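Local coordinates for DNA-dependent metalloprotease WSS1 homolog 2 (Schizosaccharomyces pombe, PDB 5JIG), which is probably a DNA-dependent zinc metalloprotease that degrades DNA-binding proteins and helps repair toxic DNA-protein crosslinks, acting through its WLM protease domain, at residues Lys34-Ser39 against Thr94-Leu99; Asn102-His107 against Trp112-Gln117; Asp18-Tyr23 against Leu75-Asp80. One frame throughout, in Å; residues are numbered along the deposited sequence.

Interaction 1: Lys34-Ser39 against Thr94-Leu99; sequences KKIMDS and TLIHEL. With NI (nickel (II) ion), chain B.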
# COMPACT_ATOMS: atom_id res chain seq x y z
N LYS A 34 1.54 -9.17 -2.36
CA LYS A 34 1.81 -10.35 -1.52
C LYS A 34 3.21 -10.88 -1.79
O LYS A 34 3.91 -11.26 -0.83
CB LYS A 34 0.75 -11.41 -1.75
CG LYS A 34 -0.60 -11.11 -1.25
CD LYS A 34 -1.63 -12.17 -1.57
CE LYS A 34 -1.69 -13.16 -0.53
NZ LYS A 34 -3.14 -13.64 -0.43
N LYS A 35 3.64 -10.91 -3.06
CA LYS A 35 4.96 -11.41 -3.38
C LYS A 35 6.05 -10.64 -2.69
O LYS A 35 6.96 -11.22 -2.14
CB LYS A 35 5.15 -11.37 -4.93
CG LYS A 35 6.40 -12.00 -5.43
CD LYS A 35 6.23 -13.46 -5.58
CE LYS A 35 7.44 -14.11 -6.25
NZ LYS A 35 7.89 -15.31 -5.58
N ILE A 36 5.96 -9.29 -2.72
CA ILE A 36 6.99 -8.52 -2.09
C ILE A 36 6.92 -8.57 -0.56
O ILE A 36 7.97 -8.52 0.11
CB ILE A 36 7.10 -7.09 -2.62
CG1 ILE A 36 5.84 -6.28 -2.40
CG2 ILE A 36 7.53 -7.13 -4.07
CD1 ILE A 36 5.97 -4.81 -2.75
N MET A 37 5.72 -8.61 0.01
CA MET A 37 5.64 -8.73 1.48
C MET A 37 6.21 -10.06 1.95
O MET A 37 6.88 -10.11 2.99
CB MET A 37 4.25 -8.45 1.94
CG MET A 37 3.91 -6.98 1.62
SD MET A 37 2.24 -6.46 2.17
CE MET A 37 2.48 -6.39 3.96
N ASP A 38 5.97 -11.13 1.18
CA ASP A 38 6.57 -12.42 1.50
C ASP A 38 8.09 -12.34 1.31
O ASP A 38 8.84 -12.78 2.19
CB ASP A 38 5.97 -13.51 0.61
CG ASP A 38 4.61 -13.93 1.06
OD1 ASP A 38 3.87 -14.47 0.23
OD2 ASP A 38 4.36 -13.96 2.31
N SER A 39 8.56 -11.82 0.18
CA SER A 39 10.01 -11.81 -0.10
C SER A 39 10.78 -11.02 0.91
O SER A 39 11.89 -11.38 1.31
CB SER A 39 10.27 -11.28 -1.52
OG SER A 39 9.69 -12.14 -2.48
N THR A 94 2.15 3.87 -5.00
CA THR A 94 2.28 4.56 -3.73
C THR A 94 2.42 3.57 -2.57
O THR A 94 3.25 3.77 -1.68
CB THR A 94 1.14 5.54 -3.50
OG1 THR A 94 1.18 6.54 -4.51
CG2 THR A 94 1.16 6.16 -2.12
N LEU A 95 1.67 2.49 -2.59
CA LEU A 95 1.82 1.47 -1.54
C LEU A 95 3.22 0.88 -1.54
O LEU A 95 3.82 0.67 -0.48
CB LEU A 95 0.75 0.40 -1.67
CG LEU A 95 0.83 -0.75 -0.65
CD1 LEU A 95 0.86 -0.25 0.79
CD2 LEU A 95 -0.32 -1.71 -0.88
N ILE A 96 3.78 0.59 -2.73
CA ILE A 96 5.15 0.09 -2.79
C ILE A 96 6.13 1.11 -2.24
O ILE A 96 7.07 0.73 -1.54
CB ILE A 96 5.47 -0.40 -4.23
CG1 ILE A 96 4.54 -1.55 -4.61
CG2 ILE A 96 6.93 -0.75 -4.33
CD1 ILE A 96 4.66 -2.06 -6.02
N HIS A 97 5.93 2.39 -2.54
CA HIS A 97 6.73 3.44 -1.96
C HIS A 97 6.66 3.36 -0.43
O HIS A 97 7.70 3.37 0.26
CB HIS A 97 6.22 4.80 -2.49
CG HIS A 97 6.90 5.97 -1.88
ND1 HIS A 97 7.61 6.88 -2.63
CD2 HIS A 97 6.96 6.44 -0.61
CE1 HIS A 97 8.05 7.83 -1.81
NE2 HIS A 97 7.70 7.59 -0.57
N GLU A 98 5.45 3.31 0.13
CA GLU A 98 5.33 3.24 1.57
C GLU A 98 5.99 1.98 2.15
O GLU A 98 6.65 2.07 3.20
CB GLU A 98 3.91 3.38 2.06
CG GLU A 98 3.13 4.60 1.54
CD GLU A 98 3.79 5.87 1.55
OE1 GLU A 98 4.74 6.07 2.33
OE2 GLU A 98 3.31 6.73 0.75
N LEU A 99 5.84 0.86 1.52
CA LEU A 99 6.51 -0.35 2.00
C LEU A 99 8.02 -0.20 2.02
O LEU A 99 8.70 -0.72 2.90
CB LEU A 99 6.10 -1.55 1.17
CG LEU A 99 4.66 -2.05 1.40
CD1 LEU A 99 4.29 -3.04 0.33
CD2 LEU A 99 4.51 -2.70 2.78
NI NI B . 7.99 8.75 1.11
O HOH W 1 7.95 10.05 2.81
O HOH W 2 6.75 10.30 0.21
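Ile36 and Leu99 bridge two helix segments that run almost parallel, with only 8° between their directions, although the axes stay 11.8 Å apart. That distance is wide for packed helices. Long side chains have to span it, and the contact is made by their outer carbons.

Ile36 makes two of the three contacts. Its CG1 lies between the backbone N and the carbonyl carbon (chi1 61°), and the chain then runs straight on, so that CD1 points into the opposite helix. There it touches two residues one helical turn apart. Ile36 CD1 lies 3.9 Å from Leu99 CD1 and 4.0 Å from Ile96 CG1. The side chains of Ile36 and Ile96 meet at about a right angle.

Leu99 answers with the same CD1 branch for both of its contacts. Besides Ile36, Leu99 CD1 also reaches Met37 CG at 4.2 Å. Met37 touches with CG, the carbon before its sulfur.

Other elements also pack on these side chains. Met37 rests on Phe6 of strand 6-10, Leu99 on Ile73 of strand 72-76 and Ile96 on Leu118 of helix 109-122.

The helix of residues 94-99 carries the start of the HExxH motif of zinc metalloproteases. On the side away from Ile36, His97 binds the nickel ion through NE2 at 2.1 Å. His101, His107 and two waters are also ligands. Glu98, the predicted active-site residue, belongs to the same turn.

All four touching residues are buried and the contact between them is wholly apolar. It therefore fixes position by shape rather than by directed bonds. One helix face is given to the hydrophobic core and another to the metal.

Interaction 2: Asn102-His107 against Trp112-Gln117; sequences NVHGEH and WELFRQ. With NI (nickel (II) ion), chain B.
Trp112 and His107 make the largest part of this contact, with Leu114 close behind. The indole nitrogen NE1 of Trp112 approaches the backbone O of His107 at 3.2 Å. The hydrogen bond is weak, since the angle at the hydrogen is only 121°, and the carbonyl stands oblique to the indole. Trp112 NE1 also lies 3.7 Å from CB of His107, so the indole packs against both the backbone and the root of the histidine side chain.

The imidazole of His107 serves the metal. With chi1 at -52° the ring turns away from the indole and toward the nickel ion, which His107 NE2 binds at 2.1 Å. His97, His101 and two waters are among the other ligands. These histidines are the catalytic zinc ligands of the protease. Trp112 thus touches the backbone and CB of a metal ligand, while the His107 imidazole meets Phe111 edge to face.

Leu114 fills the other half of the contact with one methyl. Leu114 CD2 sits at the edge of the His104 ring, near the ring plane, 4.0 Å from CD2 of His104. Leu114 CD2 also lies 4.1 Å from CG2 of Val103. The other methyl of Val103, CG1, lies over one face of the His104 ring, toward the rim. The O of His104 accepts a hydrogen bond from ND1 of His101, which links this loop to a second metal ligand.

The loop of residues 102-107 follows helix 88-100 and leads into helix 109-122, which folds back against it at the protein surface. Phe115 of that second helix packs on helix 88-100, and His40 of helix 31-40 borders Val103 and Leu114.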
# COMPACT_ATOMS: atom_id res chain seq x y z
N ASN A 102 9.61 0.85 5.10
CA ASN A 102 9.89 -0.10 6.18
C ASN A 102 11.38 -0.21 6.42
O ASN A 102 11.78 -0.56 7.54
CB ASN A 102 9.32 -1.45 5.89
CG ASN A 102 7.80 -1.52 5.99
OD1 ASN A 102 7.15 -0.59 6.45
ND2 ASN A 102 7.22 -2.63 5.57
N VAL A 103 12.21 0.03 5.38
CA VAL A 103 13.65 -0.14 5.42
C VAL A 103 14.34 1.18 5.36
O VAL A 103 15.31 1.41 6.10
CB VAL A 103 14.10 -1.08 4.24
CG1 VAL A 103 15.61 -1.31 4.21
CG2 VAL A 103 13.35 -2.39 4.30
N HIS A 104 13.94 2.08 4.47
CA HIS A 104 14.71 3.31 4.21
C HIS A 104 13.84 4.53 4.58
O HIS A 104 12.75 4.70 3.98
CB HIS A 104 15.10 3.36 2.74
CG HIS A 104 16.00 2.23 2.35
ND1 HIS A 104 17.29 2.09 2.86
CD2 HIS A 104 15.78 1.14 1.56
CE1 HIS A 104 17.78 0.97 2.39
NE2 HIS A 104 16.91 0.38 1.59
N GLY A 105 14.31 5.38 5.46
CA GLY A 105 13.54 6.53 5.87
C GLY A 105 13.49 7.68 4.91
O GLY A 105 12.39 8.30 4.72
N GLU A 106 14.61 7.91 4.25
CA GLU A 106 14.79 8.99 3.31
C GLU A 106 14.66 8.43 1.86
O GLU A 106 14.96 7.30 1.61
CB GLU A 106 16.20 9.61 3.44
CG GLU A 106 16.36 10.34 4.76
CD GLU A 106 15.27 11.37 5.04
OE1 GLU A 106 15.06 12.23 4.19
OE2 GLU A 106 14.57 11.31 6.07
N HIS A 107 14.26 9.35 0.95
CA HIS A 107 14.15 9.02 -0.45
C HIS A 107 15.50 9.12 -1.16
O HIS A 107 15.65 9.84 -2.14
CB HIS A 107 13.10 9.86 -1.16
CG HIS A 107 11.75 9.89 -0.52
ND1 HIS A 107 11.21 11.07 -0.09
CD2 HIS A 107 10.84 8.97 -0.19
CE1 HIS A 107 10.02 10.87 0.42
NE2 HIS A 107 9.79 9.60 0.40
N TRP A 112 15.42 4.30 -3.56
CA TRP A 112 14.90 4.14 -4.90
C TRP A 112 15.37 2.83 -5.55
O TRP A 112 14.63 2.25 -6.36
CB TRP A 112 15.20 5.36 -5.75
CG TRP A 112 14.43 6.56 -5.33
CD1 TRP A 112 14.92 7.72 -4.78
CD2 TRP A 112 13.01 6.72 -5.39
NE1 TRP A 112 13.91 8.57 -4.48
CE2 TRP A 112 12.72 8.00 -4.86
CE3 TRP A 112 11.94 5.94 -5.86
CZ2 TRP A 112 11.42 8.49 -4.79
CZ3 TRP A 112 10.66 6.44 -5.77
CH2 TRP A 112 10.41 7.68 -5.24
N GLU A 113 16.55 2.32 -5.19
CA GLU A 113 16.97 1.04 -5.67
C GLU A 113 15.97 -0.07 -5.23
O GLU A 113 15.51 -0.88 -6.04
CB GLU A 113 18.40 0.75 -5.18
CG GLU A 113 18.92 -0.60 -5.56
CD GLU A 113 20.29 -0.90 -4.96
OE1 GLU A 113 21.18 -1.22 -5.69
OE2 GLU A 113 20.51 -0.70 -3.74
N LEU A 114 15.67 -0.09 -3.94
CA LEU A 114 14.74 -1.07 -3.44
C LEU A 114 13.34 -0.85 -4.03
O LEU A 114 12.70 -1.79 -4.44
CB LEU A 114 14.67 -1.02 -1.92
CG LEU A 114 13.77 -2.13 -1.32
CD1 LEU A 114 14.13 -3.52 -1.70
CD2 LEU A 114 13.70 -1.96 0.20
N PHE A 115 12.89 0.41 -4.14
CA PHE A 115 11.61 0.68 -4.77
C PHE A 115 11.53 0.10 -6.16
O PHE A 115 10.54 -0.50 -6.55
CB PHE A 115 11.37 2.19 -4.79
CG PHE A 115 10.12 2.57 -5.53
CD1 PHE A 115 8.89 2.54 -4.92
CD2 PHE A 115 10.15 2.97 -6.86
CE1 PHE A 115 7.73 2.88 -5.59
CE2 PHE A 115 9.00 3.31 -7.53
CZ PHE A 115 7.79 3.28 -6.89
N ARG A 116 12.60 0.29 -6.98
CA ARG A 116 12.56 -0.26 -8.33
C ARG A 116 12.51 -1.81 -8.33
O ARG A 116 11.82 -2.43 -9.12
CB ARG A 116 13.78 0.21 -9.13
CG ARG A 116 13.73 1.67 -9.57
CD ARG A 116 14.83 1.97 -10.57
NE ARG A 116 16.16 1.76 -10.02
CZ ARG A 116 16.85 2.63 -9.32
NH1 ARG A 116 17.98 2.23 -8.74
NH2 ARG A 116 16.45 3.84 -9.15
N GLN A 117 13.26 -2.40 -7.40
CA GLN A 117 13.27 -3.88 -7.33
C GLN A 117 11.91 -4.42 -6.91
O GLN A 117 11.44 -5.43 -7.44
CB GLN A 117 14.35 -4.28 -6.32
CG GLN A 117 15.74 -4.03 -6.88
CD GLN A 117 16.80 -4.07 -5.81
OE1 GLN A 117 16.62 -3.76 -4.67
NE2 GLN A 117 17.99 -4.16 -6.25
NI NI B . 7.99 8.75 1.11
O HOH W 1 7.95 10.05 2.81
O HOH W 2 6.75 10.30 0.21

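Interaction 3: Asp18-Tyr23 against Leu75-Asp80; sequences DRALRY and LRLRTD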
# COMPACT_ATOMS: atom_id res chain seq x y z
N ASP A 18 -17.90 1.45 1.53
CA ASP A 18 -17.79 0.01 1.18
C ASP A 18 -16.79 -0.24 -0.11
O ASP A 18 -16.04 -1.17 -0.24
CB ASP A 18 -19.14 -0.65 0.96
CG ASP A 18 -19.92 -0.92 2.29
OD1 ASP A 18 -19.38 -0.74 3.39
OD2 ASP A 18 -21.13 -1.26 2.21
N ARG A 19 -16.84 0.74 -1.00
CA ARG A 19 -15.96 0.80 -2.18
C ARG A 19 -14.50 1.07 -1.76
O ARG A 19 -13.57 0.45 -2.25
CB ARG A 19 -16.46 1.82 -3.14
CG ARG A 19 -15.73 1.88 -4.41
CD ARG A 19 -16.50 2.82 -5.36
NE ARG A 19 -15.67 3.17 -6.44
CZ ARG A 19 -15.86 4.17 -7.30
NH1 ARG A 19 -14.90 4.34 -8.20
NH2 ARG A 19 -16.93 5.03 -7.24
N ALA A 20 -14.30 1.99 -0.81
CA ALA A 20 -12.96 2.23 -0.28
C ALA A 20 -12.43 0.95 0.37
O ALA A 20 -11.24 0.63 0.23
CB ALA A 20 -12.96 3.35 0.74
N LEU A 21 -13.28 0.22 1.09
CA LEU A 21 -12.84 -1.01 1.73
C LEU A 21 -12.47 -2.05 0.67
O LEU A 21 -11.44 -2.75 0.80
CB LEU A 21 -13.88 -1.52 2.72
CG LEU A 21 -13.51 -2.81 3.43
CD1 LEU A 21 -12.18 -2.71 4.17
CD2 LEU A 21 -14.66 -3.16 4.35
N ARG A 22 -13.31 -2.20 -0.37
CA ARG A 22 -12.95 -3.11 -1.43
C ARG A 22 -11.62 -2.76 -2.08
O ARG A 22 -10.86 -3.65 -2.48
CB ARG A 22 -14.06 -3.11 -2.56
CG ARG A 22 -15.34 -3.75 -2.21
CD ARG A 22 -16.14 -4.03 -3.51
NE ARG A 22 -16.57 -2.88 -4.34
CZ ARG A 22 -16.26 -2.66 -5.63
NH1 ARG A 22 -16.82 -1.65 -6.25
NH2 ARG A 22 -15.39 -3.41 -6.29
N TYR A 23 -11.31 -1.47 -2.16
CA TYR A 23 -10.05 -1.01 -2.71
C TYR A 23 -8.89 -1.50 -1.82
O TYR A 23 -7.89 -2.06 -2.32
CB TYR A 23 -10.07 0.52 -2.80
CG TYR A 23 -9.15 1.18 -3.81
CD1 TYR A 23 -9.57 2.28 -4.50
CD2 TYR A 23 -7.87 0.74 -4.04
CE1 TYR A 23 -8.76 2.92 -5.41
CE2 TYR A 23 -7.04 1.36 -4.95
CZ TYR A 23 -7.49 2.45 -5.65
OH TYR A 23 -6.64 3.02 -6.57
N LEU A 75 -3.02 5.27 2.82
CA LEU A 75 -3.04 5.55 1.37
C LEU A 75 -4.22 6.45 1.08
O LEU A 75 -5.36 6.17 1.47
CB LEU A 75 -3.26 4.27 0.57
CG LEU A 75 -2.17 3.20 0.71
CD1 LEU A 75 -2.66 1.95 0.04
CD2 LEU A 75 -0.82 3.65 0.16
N ARG A 76 -3.98 7.53 0.31
CA ARG A 76 -5.08 8.35 -0.16
C ARG A 76 -5.75 7.61 -1.32
O ARG A 76 -5.09 7.31 -2.33
CB ARG A 76 -4.61 9.74 -0.57
CG ARG A 76 -5.75 10.65 -0.94
CD ARG A 76 -5.37 11.81 -1.79
NE ARG A 76 -4.39 12.63 -1.11
CZ ARG A 76 -4.54 13.86 -0.69
NH1 ARG A 76 -3.55 14.36 0.01
NH2 ARG A 76 -5.61 14.60 -1.06
N LEU A 77 -6.99 7.19 -1.13
CA LEU A 77 -7.72 6.45 -2.16
C LEU A 77 -8.56 7.38 -3.02
O LEU A 77 -8.88 7.00 -4.16
CB LEU A 77 -8.62 5.43 -1.50
CG LEU A 77 -7.91 4.40 -0.63
CD1 LEU A 77 -8.98 3.46 -0.03
CD2 LEU A 77 -6.86 3.60 -1.41
N ARG A 78 -8.98 8.52 -2.47
CA ARG A 78 -10.02 9.34 -3.05
C ARG A 78 -9.48 10.56 -3.70
O ARG A 78 -8.42 11.09 -3.32
CB ARG A 78 -11.03 9.75 -1.95
CG ARG A 78 -11.84 8.60 -1.41
CD ARG A 78 -12.72 9.02 -0.25
NE ARG A 78 -13.45 7.95 0.34
CZ ARG A 78 -14.73 7.62 0.05
NH1 ARG A 78 -15.31 6.62 0.66
NH2 ARG A 78 -15.39 8.34 -0.86
N THR A 79 -10.18 11.02 -4.73
CA THR A 79 -9.92 12.30 -5.38
C THR A 79 -10.92 13.39 -4.97
O THR A 79 -10.73 14.55 -5.36
CB THR A 79 -9.99 12.17 -6.92
OG1 THR A 79 -11.29 11.68 -7.25
CG2 THR A 79 -8.97 11.19 -7.45
N ASP A 80 -11.96 13.06 -4.29
CA ASP A 80 -12.99 13.98 -3.75
C ASP A 80 -13.66 13.31 -2.58
O ASP A 80 -13.22 12.23 -2.17
CB ASP A 80 -13.98 14.41 -4.89
CG ASP A 80 -14.72 13.26 -5.48
OD1 ASP A 80 -14.81 13.23 -6.75
OD2 ASP A 80 -15.23 12.40 -4.75
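The Tyr23 ring carries Leu77 on one face. CD2 of Leu77 stands over the ring centre, 4.0 Å from the centroid of the Tyr23 ring and 11° off the ring normal, which makes a CH-pi contact. The two side chains lie alongside each other and run opposite ways. At the far end of the ring, Tyr23 OH is hydrogen-bonded to O of Arg86. That bond and the methyl over the face together hold the phenol in place.

The second methyl of Leu77 goes to the helix backbone. Leu77 CD1 lies 3.6 Å from O of Ala20 and 4.1 Å from Ala20 CB. Ala20 has only a methyl here, consistent with this close approach.

Ala20 CB also lies 4.0 Å from NH1 of Arg78, at an oblique angle to the guanidinium. The extended Arg78 chain brings that group over the helix. NE forms a salt bridge with Glu49, and NH1 is bonded to O of Pro15, so the buried charge has partners.

Helix 17-29 here lies against the end of strand 72-76 and the loop after it. Strand 44-50 pairs with Leu75 through its backbone, and Val91 of helix 88-100 packs on Tyr23, Leu75 and Leu77.

In the fold
Interactions 1 and 3 are core contacts; interaction 2 lies at the surface. Interaction 1 is purely aliphatic and lies nearest the centre of the chain. Interaction 3 is on the other side of that centre and adds an aromatic face and a buried, paired arginine. Interaction 2 mixes apolar packing with a weak hydrogen bond. Helix 88-100 links all three: it forms one side of interaction 1, its Thr94, Leu95 and Glu98 touch Leu75 of interaction 3, and Phe115 of interaction 2 packs on it. Interactions 1 and 2 share the nickel ion, with His97 and His107 as ligands. The centres of interactions 2 and 3 are about 25 Å apart, and the two do not touch.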